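Side-chain contacts in erythromycin C-12 hydroxylase (PDB 2JJN), which hydroxylates the macrolactone ring of erythromycin D at C-12 to give erythromycin C, using heme b, molecular oxygen and NADPH: residues Q60-D65 with V312-L317; T246-G251 with Q391-T396; E280-R285 with L344-G349. The protein carries 2 engineered substitutions. One frame throughout, in Å; residues are numbered along the deposited sequence.

Contact 1: Q60-D65 with V312-L317; sequences QTVLRD and VNTWVL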
loop_
_atom_site.group_PDB
_atom_site.type_symbol
_atom_site.label_atom_id
_atom_site.label_comp_id
_atom_site.label_asym_id
_atom_site.label_seq_id
_atom_site.Cartn_x
_atom_site.Cartn_y
_atom_site.Cartn_z
ATOM N N GLN A 60 10.357 -12.670 6.915
ATOM C CA GLN A 60 9.551 -13.771 6.361
ATOM C C GLN A 60 9.071 -14.751 7.437
ATOM O O GLN A 60 7.940 -15.229 7.391
ATOM C CB GLN A 60 10.376 -14.502 5.310
ATOM C CG GLN A 60 10.567 -13.696 4.051
ATOM C CD GLN A 60 11.232 -14.535 2.949
ATOM O OE1 GLN A 60 10.806 -14.497 1.802
ATOM N NE2 GLN A 60 12.301 -15.229 3.285
ATOM N N THR A 61 9.915 -15.041 8.413
ATOM C CA THR A 61 9.524 -15.938 9.526
ATOM C C THR A 61 8.302 -15.421 10.242
ATOM O O THR A 61 7.371 -16.186 10.504
ATOM C CB THR A 61 10.695 -16.114 10.476
ATOM O OG1 THR A 61 11.694 -16.879 9.770
ATOM C CG2 THR A 61 10.310 -16.802 11.773
ATOM N N VAL A 62 8.331 -14.122 10.557
ATOM C CA VAL A 62 7.275 -13.497 11.337
ATOM C C VAL A 62 5.984 -13.514 10.532
ATOM O O VAL A 62 4.951 -13.901 11.069
ATOM C CB VAL A 62 7.643 -12.066 11.730
ATOM C CG1 VAL A 62 6.413 -11.299 12.297
ATOM C CG2 VAL A 62 8.781 -12.119 12.762
ATOM N N LEU A 63 6.060 -13.069 9.284
ATOM C CA LEU A 63 4.844 -13.034 8.455
ATOM C C LEU A 63 4.272 -14.394 8.161
ATOM O O LEU A 63 3.025 -14.544 8.040
ATOM C CB LEU A 63 5.074 -12.256 7.149
ATOM C CG LEU A 63 5.489 -10.796 7.341
ATOM C CD1 LEU A 63 5.879 -10.067 6.028
ATOM C CD2 LEU A 63 4.387 -10.035 8.111
ATOM N N ARG A 64 5.097 -15.430 8.079
ATOM C CA ARG A 64 4.544 -16.754 7.796
ATOM C C ARG A 64 3.757 -17.348 8.941
ATOM O O ARG A 64 2.759 -18.061 8.724
ATOM C CB ARG A 64 5.687 -17.710 7.445
ATOM C CG ARG A 64 5.195 -18.948 6.815
ATOM C CD ARG A 64 5.952 -20.133 7.287
ATOM N NE ARG A 64 5.858 -20.377 8.729
ATOM C CZ ARG A 64 4.814 -20.923 9.358
ATOM N NH1 ARG A 64 3.715 -21.300 8.697
ATOM N NH2 ARG A 64 4.874 -21.094 10.670
ATOM N N ASP A 65 4.221 -17.120 10.171
ATOM C CA ASP A 65 3.693 -17.841 11.290
ATOM C C ASP A 65 2.532 -17.078 11.904
ATOM O O ASP A 65 2.719 -16.295 12.817
ATOM C CB ASP A 65 4.826 -18.072 12.280
ATOM C CG ASP A 65 4.411 -18.903 13.480
ATOM O OD1 ASP A 65 3.196 -19.267 13.655
ATOM O OD2 ASP A 65 5.341 -19.097 14.310
ATOM N N VAL A 312 4.870 -6.446 17.140
ATOM C CA VAL A 312 6.112 -6.682 16.381
ATOM C C VAL A 312 5.926 -6.012 15.034
ATOM O O VAL A 312 4.909 -6.255 14.364
ATOM C CB VAL A 312 6.315 -8.197 16.158
ATOM C CG1 VAL A 312 7.599 -8.421 15.352
ATOM C CG2 VAL A 312 6.370 -8.931 17.532
ATOM N N ASN A 313 6.890 -5.184 14.634
ATOM C CA ASN A 313 6.862 -4.427 13.351
ATOM C C ASN A 313 7.854 -5.147 12.445
ATOM O O ASN A 313 9.037 -5.258 12.802
ATOM C CB ASN A 313 7.415 -3.014 13.698
ATOM C CG ASN A 313 6.357 -2.044 14.103
ATOM O OD1 ASN A 313 6.444 -1.457 15.172
ATOM N ND2 ASN A 313 5.365 -1.836 13.250
ATOM N N THR A 314 7.396 -5.637 11.305
ATOM C CA THR A 314 8.306 -6.274 10.323
ATOM C C THR A 314 8.664 -5.272 9.250
ATOM O O THR A 314 7.773 -4.798 8.564
ATOM C CB THR A 314 7.683 -7.480 9.605
ATOM O OG1 THR A 314 6.446 -7.129 8.981
ATOM C CG2 THR A 314 7.423 -8.667 10.563
ATOM N N TRP A 315 9.942 -4.947 9.134
ATOM C CA TRP A 315 10.405 -3.877 8.249
ATOM C C TRP A 315 10.690 -4.426 6.858
ATOM O O TRP A 315 11.808 -4.842 6.509
ATOM C CB TRP A 315 11.628 -3.202 8.852
ATOM C CG TRP A 315 11.294 -2.202 9.912
ATOM C CD1 TRP A 315 11.127 -2.457 11.217
ATOM C CD2 TRP A 315 11.095 -0.798 9.716
ATOM N NE1 TRP A 315 10.838 -1.252 11.907
ATOM C CE2 TRP A 315 10.811 -0.229 10.990
ATOM C CE3 TRP A 315 11.084 0.027 8.575
ATOM C CZ2 TRP A 315 10.545 1.140 11.162
ATOM C CZ3 TRP A 315 10.845 1.388 8.745
ATOM C CH2 TRP A 315 10.576 1.931 10.025
ATOM N N VAL A 316 9.630 -4.439 6.040
ATOM C CA VAL A 316 9.792 -4.861 4.640
ATOM C C VAL A 316 10.850 -3.988 3.917
ATOM O O VAL A 316 11.612 -4.470 3.085
ATOM C CB VAL A 316 8.429 -4.888 3.930
ATOM C CG1 VAL A 316 8.580 -4.799 2.415
ATOM C CG2 VAL A 316 7.723 -6.216 4.328
ATOM N N LEU A 317 10.898 -2.697 4.232
ATOM C CA LEU A 317 11.899 -1.821 3.611
ATOM C C LEU A 317 13.293 -2.321 3.911
ATOM O O LEU A 317 14.141 -2.337 3.005
ATOM C CB LEU A 317 11.732 -0.406 4.137
ATOM C CG LEU A 317 12.823 0.569 3.680
ATOM C CD1 LEU A 317 12.824 0.698 2.115
ATOM C CD2 LEU A 317 12.584 1.926 4.328
#

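Contact 2: T246-G251 with Q391-T396; sequences TTVLLG and QIVLGT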
loop_
_atom_site.group_PDB
_atom_site.type_symbol
_atom_site.label_atom_id
_atom_site.label_comp_id
_atom_site.label_asym_id
_atom_site.label_seq_id
_atom_site.Cartn_x
_atom_site.Cartn_y
_atom_site.Cartn_z
ATOM N N THR A 246 -1.396 2.799 -4.143
ATOM C CA THR A 246 -1.193 3.023 -5.552
ATOM C C THR A 246 -0.780 4.469 -5.785
ATOM O O THR A 246 0.165 4.743 -6.551
ATOM C CB THR A 246 -2.408 2.475 -6.388
ATOM O OG1 THR A 246 -2.945 1.271 -5.759
ATOM C CG2 THR A 246 -2.075 2.199 -7.789
ATOM N N THR A 247 -1.358 5.404 -5.015
ATOM C CA THR A 247 -0.937 6.812 -5.058
ATOM C C THR A 247 0.558 7.003 -4.661
ATOM O O THR A 247 1.314 7.633 -5.390
ATOM C CB THR A 247 -1.807 7.645 -4.135
ATOM O OG1 THR A 247 -3.160 7.549 -4.613
ATOM C CG2 THR A 247 -1.364 9.153 -4.055
ATOM N N VAL A 248 0.961 6.430 -3.541
ATOM C CA VAL A 248 2.367 6.464 -3.117
ATOM C C VAL A 248 3.298 5.770 -4.130
ATOM O O VAL A 248 4.399 6.273 -4.411
ATOM C CB VAL A 248 2.449 5.795 -1.717
ATOM C CG1 VAL A 248 3.890 5.564 -1.336
ATOM C CG2 VAL A 248 1.683 6.715 -0.672
ATOM N N LEU A 249 2.896 4.618 -4.653
ATOM C CA LEU A 249 3.779 3.904 -5.587
ATOM C C LEU A 249 4.031 4.721 -6.840
ATOM O O LEU A 249 5.181 4.824 -7.287
ATOM C CB LEU A 249 3.210 2.553 -5.964
ATOM C CG LEU A 249 4.100 1.754 -6.920
ATOM C CD1 LEU A 249 5.459 1.527 -6.322
ATOM C CD2 LEU A 249 3.464 0.384 -7.253
ATOM N N LEU A 250 2.967 5.325 -7.393
ATOM C CA LEU A 250 3.198 6.054 -8.666
ATOM C C LEU A 250 4.152 7.222 -8.457
ATOM O O LEU A 250 5.060 7.446 -9.288
ATOM C CB LEU A 250 1.878 6.541 -9.256
ATOM C CG LEU A 250 2.022 7.247 -10.614
ATOM C CD1 LEU A 250 2.687 6.283 -11.600
ATOM C CD2 LEU A 250 0.654 7.683 -11.158
ATOM N N GLY A 251 3.999 7.960 -7.346
ATOM C CA GLY A 251 4.993 9.020 -6.995
ATOM C C GLY A 251 6.400 8.400 -6.917
ATOM O O GLY A 251 7.367 8.950 -7.445
ATOM N N GLN A 391 5.259 9.269 8.603
ATOM C CA GLN A 391 4.904 7.986 9.191
ATOM C C GLN A 391 4.143 7.092 8.245
ATOM O O GLN A 391 3.511 7.548 7.260
ATOM C CB GLN A 391 4.136 8.177 10.504
ATOM C CG GLN A 391 3.481 9.527 10.612
ATOM C CD GLN A 391 2.519 9.636 11.776
ATOM O OE1 GLN A 391 2.896 9.467 12.950
ATOM N NE2 GLN A 391 1.259 9.909 11.453
ATOM N N ILE A 392 4.198 5.805 8.590
ATOM C CA ILE A 392 3.360 4.769 7.998
ATOM C C ILE A 392 3.786 4.379 6.574
ATOM O O ILE A 392 4.177 3.215 6.357
ATOM C CB ILE A 392 1.854 5.113 8.048
ATOM C CG1 ILE A 392 1.423 5.388 9.507
ATOM C CG2 ILE A 392 1.021 4.001 7.390
ATOM C CD1 ILE A 392 1.839 4.367 10.512
ATOM N N VAL A 393 3.712 5.328 5.639
ATOM C CA VAL A 393 4.055 5.057 4.240
ATOM C C VAL A 393 5.386 5.680 3.876
ATOM O O VAL A 393 5.879 6.624 4.535
ATOM C CB VAL A 393 2.948 5.508 3.264
ATOM C CG1 VAL A 393 1.626 4.817 3.555
ATOM C CG2 VAL A 393 2.775 7.031 3.300
ATOM N N LEU A 394 6.009 5.112 2.843
ATOM C CA LEU A 394 7.252 5.649 2.317
ATOM C C LEU A 394 6.974 6.382 1.005
ATOM O O LEU A 394 6.806 5.765 -0.026
ATOM C CB LEU A 394 8.268 4.494 2.103
ATOM C CG LEU A 394 9.639 4.945 1.652
ATOM C CD1 LEU A 394 10.433 5.508 2.855
ATOM C CD2 LEU A 394 10.448 3.798 1.030
ATOM N N GLY A 395 6.886 7.720 1.036
ATOM C CA GLY A 395 6.414 8.431 -0.150
ATOM C C GLY A 395 6.329 9.916 0.122
ATOM O O GLY A 395 6.717 10.387 1.197
ATOM N N THR A 396 5.814 10.628 -0.879
ATOM C CA THR A 396 5.655 12.065 -0.694
ATOM C C THR A 396 4.202 12.463 -0.861
ATOM O O THR A 396 3.453 11.879 -1.644
ATOM C CB THR A 396 6.550 12.852 -1.638
ATOM O OG1 THR A 396 6.177 12.592 -2.984
ATOM C CG2 THR A 396 8.038 12.462 -1.423
HETATM O O HOH W 1 2.759 9.972 -4.337
HETATM O O HOH W 2 5.020 8.930 -3.086
#

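Contact 3: E280-R285 with L344-G349; sequences EVLRYR and LSFGHG. Engineered in segment 344-349: Leu344 (natural residue Phe). With HEM (protoporphyrin IX containing Fe), chain B; SO4 (sulfate ion), chain G.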
loop_
_atom_site.group_PDB
_atom_site.type_symbol
_atom_site.label_atom_id
_atom_site.label_comp_id
_atom_site.label_asym_id
_atom_site.label_seq_id
_atom_site.Cartn_x
_atom_site.Cartn_y
_atom_site.Cartn_z
ATOM N N GLU A 280 10.660 -3.352 -9.563
ATOM C CA GLU A 280 11.894 -2.910 -8.919
ATOM C C GLU A 280 11.652 -1.662 -8.038
ATOM O O GLU A 280 12.262 -1.502 -6.982
ATOM C CB GLU A 280 12.993 -2.672 -9.953
ATOM C CG GLU A 280 14.342 -2.241 -9.399
ATOM C CD GLU A 280 15.069 -3.258 -8.498
ATOM O OE1 GLU A 280 14.463 -4.286 -8.088
ATOM O OE2 GLU A 280 16.262 -2.970 -8.201
ATOM N N VAL A 281 10.760 -0.764 -8.471
ATOM C CA VAL A 281 10.403 0.352 -7.559
ATOM C C VAL A 281 9.674 -0.173 -6.337
ATOM O O VAL A 281 9.928 0.279 -5.218
ATOM C CB VAL A 281 9.582 1.441 -8.281
ATOM C CG1 VAL A 281 9.168 2.535 -7.221
ATOM C CG2 VAL A 281 10.395 2.056 -9.435
ATOM N N LEU A 282 8.799 -1.161 -6.513
ATOM C CA LEU A 282 8.169 -1.772 -5.344
ATOM C C LEU A 282 9.215 -2.329 -4.382
ATOM O O LEU A 282 9.071 -2.185 -3.186
ATOM C CB LEU A 282 7.260 -2.924 -5.772
ATOM C CG LEU A 282 5.839 -2.503 -6.136
ATOM C CD1 LEU A 282 5.173 -3.620 -6.956
ATOM C CD2 LEU A 282 4.963 -2.182 -4.865
ATOM N N ARG A 283 10.269 -2.961 -4.917
ATOM C CA ARG A 283 11.332 -3.480 -4.014
ATOM C C ARG A 283 12.078 -2.308 -3.357
ATOM O O ARG A 283 12.358 -2.290 -2.130
ATOM C CB ARG A 283 12.311 -4.377 -4.763
ATOM C CG ARG A 283 13.350 -4.994 -3.832
ATOM C CD ARG A 283 14.477 -5.641 -4.674
ATOM N NE ARG A 283 15.291 -4.627 -5.389
ATOM C CZ ARG A 283 16.291 -3.953 -4.812
ATOM N NH1 ARG A 283 16.590 -4.179 -3.513
ATOM N NH2 ARG A 283 16.988 -3.031 -5.489
ATOM N N TYR A 284 12.435 -1.318 -4.185
ATOM C CA TYR A 284 13.309 -0.264 -3.772
ATOM C C TYR A 284 12.658 0.719 -2.772
ATOM O O TYR A 284 13.314 1.139 -1.802
ATOM C CB TYR A 284 13.779 0.433 -5.075
ATOM C CG TYR A 284 14.951 1.360 -4.954
ATOM C CD1 TYR A 284 16.227 0.851 -4.762
ATOM C CD2 TYR A 284 14.769 2.720 -5.119
ATOM C CE1 TYR A 284 17.322 1.745 -4.713
ATOM C CE2 TYR A 284 15.845 3.603 -5.080
ATOM C CZ TYR A 284 17.075 3.118 -4.879
ATOM O OH TYR A 284 18.098 4.075 -4.831
ATOM N N ARG A 285 11.406 1.071 -3.048
ATOM C CA ARG A 285 10.675 2.065 -2.254
ATOM C C ARG A 285 9.245 1.526 -2.012
ATOM O O ARG A 285 8.272 2.040 -2.542
ATOM C CB ARG A 285 10.667 3.404 -2.982
ATOM C CG ARG A 285 11.963 4.194 -2.794
ATOM C CD ARG A 285 11.907 5.480 -3.566
ATOM N NE ARG A 285 13.004 6.360 -3.103
ATOM C CZ ARG A 285 13.801 7.064 -3.907
ATOM N NH1 ARG A 285 13.688 7.039 -5.237
ATOM N NH2 ARG A 285 14.745 7.837 -3.343
ATOM N N LEU A 344 7.920 -9.075 -1.819
ATOM C CA LEU A 344 7.669 -8.906 -0.376
ATOM C C LEU A 344 6.948 -7.608 -0.063
ATOM O O LEU A 344 6.359 -7.436 1.026
ATOM C CB LEU A 344 9.032 -8.974 0.373
ATOM C CG LEU A 344 8.916 -8.899 1.892
ATOM C CD1 LEU A 344 8.132 -10.036 2.504
ATOM C CD2 LEU A 344 10.309 -8.955 2.572
ATOM N N SER A 345 7.022 -6.664 -1.007
ATOM C CA SER A 345 6.297 -5.406 -0.761
ATOM C C SER A 345 4.784 -5.582 -0.793
ATOM O O SER A 345 4.040 -4.687 -0.373
ATOM C CB SER A 345 6.749 -4.344 -1.742
ATOM O OG SER A 345 8.127 -4.143 -1.593
ATOM N N PHE A 346 4.343 -6.753 -1.241
ATOM C CA PHE A 346 2.913 -7.129 -1.137
ATOM C C PHE A 346 2.645 -8.101 0.014
ATOM O O PHE A 346 1.516 -8.561 0.165
ATOM C CB PHE A 346 2.431 -7.803 -2.432
ATOM C CG PHE A 346 2.225 -6.865 -3.587
ATOM C CD1 PHE A 346 2.850 -7.090 -4.805
ATOM C CD2 PHE A 346 1.419 -5.721 -3.453
ATOM C CE1 PHE A 346 2.673 -6.199 -5.900
ATOM C CE2 PHE A 346 1.234 -4.836 -4.547
ATOM C CZ PHE A 346 1.873 -5.081 -5.756
ATOM N N GLY A 347 3.643 -8.332 0.853
ATOM C CA GLY A 347 3.474 -9.206 2.024
ATOM C C GLY A 347 4.060 -10.568 1.776
ATOM O O GLY A 347 4.888 -10.746 0.874
ATOM N N HIS A 348 3.641 -11.515 2.609
ATOM C CA HIS A 348 4.195 -12.878 2.550
ATOM C C HIS A 348 3.267 -13.768 3.338
ATOM O O HIS A 348 2.977 -13.465 4.482
ATOM C CB HIS A 348 5.605 -12.870 3.199
ATOM C CG HIS A 348 6.195 -14.240 3.346
ATOM N ND1 HIS A 348 6.418 -15.067 2.257
ATOM C CD2 HIS A 348 6.610 -14.920 4.449
ATOM C CE1 HIS A 348 6.939 -16.211 2.688
ATOM N NE2 HIS A 348 7.079 -16.141 4.006
ATOM N N GLY A 349 2.852 -14.863 2.722
ATOM C CA GLY A 349 1.939 -15.781 3.424
ATOM C C GLY A 349 0.479 -15.475 3.154
ATOM O O GLY A 349 0.135 -14.932 2.091
HETATM C CHA HEM B . -2.767 -6.755 1.892
HETATM C CHB HEM B . 0.696 -3.852 0.050
HETATM C CHC HEM B . -2.396 -2.396 -3.386
HETATM C CHD HEM B . -6.042 -4.645 -1.080
HETATM C C1A HEM B . -1.567 -6.130 1.617
HETATM C C2A HEM B . -0.327 -6.352 2.369
HETATM C C3A HEM B . 0.618 -5.545 1.876
HETATM C C4A HEM B . 0.024 -4.777 0.800
HETATM C CMA HEM B . 2.076 -5.403 2.364
HETATM C CAA HEM B . -0.141 -7.368 3.511
HETATM C CBA HEM B . -0.620 -6.812 4.839
HETATM C CGA HEM B . -0.205 -7.693 6.020
HETATM O O1A HEM B . 0.445 -8.754 5.807
HETATM O O2A HEM B . -0.591 -7.316 7.172
HETATM C C1B HEM B . 0.148 -3.209 -1.061
HETATM C C2B HEM B . 0.876 -2.353 -1.962
HETATM C C3B HEM B . 0.018 -1.950 -2.928
HETATM C C4B HEM B . -1.266 -2.567 -2.616
HETATM C CMB HEM B . 2.373 -2.060 -1.727
HETATM C CAB HEM B . 0.212 -1.006 -4.130
HETATM C CBB HEM B . 1.349 -0.973 -4.747
HETATM C C1C HEM B . -3.646 -2.874 -3.057
HETATM C C2C HEM B . -4.858 -2.634 -3.824
HETATM C C3C HEM B . -5.871 -3.256 -3.184
HETATM C C4C HEM B . -5.322 -3.923 -2.001
HETATM C CMC HEM B . -4.874 -1.800 -5.133
HETATM C CAC HEM B . -7.373 -3.293 -3.528
HETATM C CBC HEM B . -7.829 -3.393 -4.776
HETATM C C1D HEM B . -5.465 -5.371 -0.082
HETATM C C2D HEM B . -6.222 -6.169 0.827
HETATM C C3D HEM B . -5.225 -6.832 1.722
HETATM C C4D HEM B . -3.941 -6.367 1.289
HETATM C CMD HEM B . -7.771 -6.327 0.883
HETATM C CAD HEM B . -5.498 -7.789 2.896
HETATM C CBD HEM B . -5.445 -9.260 2.441
HETATM C CGD HEM B . -5.596 -10.169 3.621
HETATM O O1D HEM B . -5.486 -9.725 4.777
HETATM O O2D HEM B . -5.834 -11.373 3.384
HETATM N NA HEM B . -1.312 -5.164 0.629
HETATM N NB HEM B . -1.187 -3.301 -1.446
HETATM N NC HEM B . -3.993 -3.637 -1.958
HETATM N ND HEM B . -4.094 -5.509 0.217
HETATM FE FE HEM B . -2.594 -4.522 -0.732
HETATM S S SO4 G . 11.545 -11.005 -2.216
HETATM O O1 SO4 G . 10.898 -9.675 -2.417
HETATM O O2 SO4 G . 11.543 -11.394 -0.806
HETATM O O3 SO4 G . 12.931 -11.095 -2.682
HETATM O O4 SO4 G . 10.786 -12.075 -2.846
HETATM O O HOH W 3 -2.940 -2.813 0.637
#

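Contact 1: Q60-D65 with V312-L317
Thr314 faces the last turn of helix 56-64 and meets two of its side chains, Val62 and Leu63, with different branches. Its methyl does the close work: Thr314 CG2 sits 3.3 Å from Val62 CG1, closer than two methyl carbons normally come, and 3.6 Å from Val62 CB. The two side chains run alongside one another, pointing opposite ways, so the methyl lies beside the valine and not end-on to it. With CG1 anti to the backbone N (chi1 168°), Val62 presents this branch to the strand, and Val62 CG1 also reaches Val312 CG1 at 4.4 Å, two residues earlier on the strand, on the same face. The hydroxyl side of Thr314 belongs to Leu63, whose CD2 comes within 3.7 Å of Thr314 OG1. That hydroxyl lies between the backbone N and the carbonyl carbon (chi1 55°), and its polar need is met, weakly, by Met291 O on the adjacent strand. The surfaces joined here are otherwise apolar and buried, and the helix rests on the strand at 126° with the short axes 9.1 Å apart. Leu63 also packs on Met291 and Arg293, the latter a heme-binding residue. Helix 56-64 thus covers one face of the mixed sheet, over strands 311-315 and 290-295, while Asn313 points away from the helix and touches His52 of strand 51-53.

Contact 2: T246-G251 with Q391-T396
Val248 carries this contact, pointing from helix 228-259 toward the loop 391-396. Its two methyls divide the work. CG1 presses on the backbone, 3.2 Å from Leu394 O and 4.0 Å from Gly395 CA; the glycine has no side chain to hold the loop off, and the CA atoms of Val248 and Gly395 stand only 5.4 Å apart. CG2 takes the side-chain half, meeting Val393 CG2 at 4.1 Å, an easier apolar contact. Val248 CG1 reaches the carbonyl because it stands anti to its own backbone N (chi1 169°). Leu394 O gets its hydrogen bond from Asn252 ND2, one turn further along the helix. Toward Thr396 the fit slackens and water takes over. Water 2 accepts from Thr396 N at 2.9 Å and lies 3.0 Å from Val248 O, while water 1 lies 2.9 Å from Thr247 O and links only weakly to Thr396 O. The helix is the long distal helix of the P450 fold, whose Thr246 and Leu249 touch the heme, and the loop probably corresponds to substrate recognition site 6 of the P450 family, here laid against that helix.

Contact 3: E280-R285 with L344-G349
Ser345 reaches Leu282 directly: its hydroxyl OG donates a hydrogen bond of 2.7 Å to Leu282 O, arriving from above the carbonyl plane, 56° out of it. This carbonyl lies near the end of helix 274-284, where the residue four further on is Pro286, which has no N-H to offer, and the serine supplies a donor instead. Ser345 OG in turn receives a bond from Asn320 ND2, which also binds Arg283 O, so one amide ties the helix end and the serine together. Beside this polar link, Leu282 uses its two methyls in different directions. CD1 touches Phe346 CE1 at 3.7 Å, the two side chains crossing at about a right angle, while CD2 goes to the porphyrin, 3.8 Å from HEM CBB. The Phe346 ring turns an edge to the heme, with CE2 3.5 Å from HEM C3B. Phe346 also packs on Cys353, the axial ligand of the iron, and shares a backbone hydrogen bond with it; water 3 is the other axial ligand, at 2.2 Å. Further out, Arg283 grips Glu280 side-on, Arg283 NE to Glu280 OE1 and Arg283 NH2 to Glu280 OE2, both 2.8 Å. Glu280 lies in the guanidinium plane, whereas the nitrogens meet the carboxylate from above its plane. Arg336 adds a second salt bridge to Glu280 OE2, and Arg283 NH1 binds Pro329 O. Leu344, an engineered residue, gives its backbone N to a sulfate, probably from the crystallisation liquor. Glu280, Arg283 and Arg336 form the ExxR motif and its arginine partner, characteristic of the P450 K helix, and Phe346 opens the FxxGxxxCxG heme-binding signature, which runs through Gly349 to the ligating Cys353.

Overall arrangement
All three contacts are buried, yet they differ in chemistry. Contact 1, farthest from the centre of the chain, is a helix-on-sheet apolar seam; contact 2, nearest the centre, is a helix against a loop, apolar on one side and bridged by two waters on the other; contact 3 joins a helix end to the heme-binding loop by a direct hydrogen bond and has charge behind it. Contact 3 sits between the others. Val316 CG1 of contact 1 packs on Leu344 O at 3.7 Å, and Leu249 CD2 of contact 2 on Leu282 CD2 at 3.8 Å. Leu394 CD2 reaches both Arg285 CA and Leu317 CD1, bringing the 391-396 loop against both other contacts.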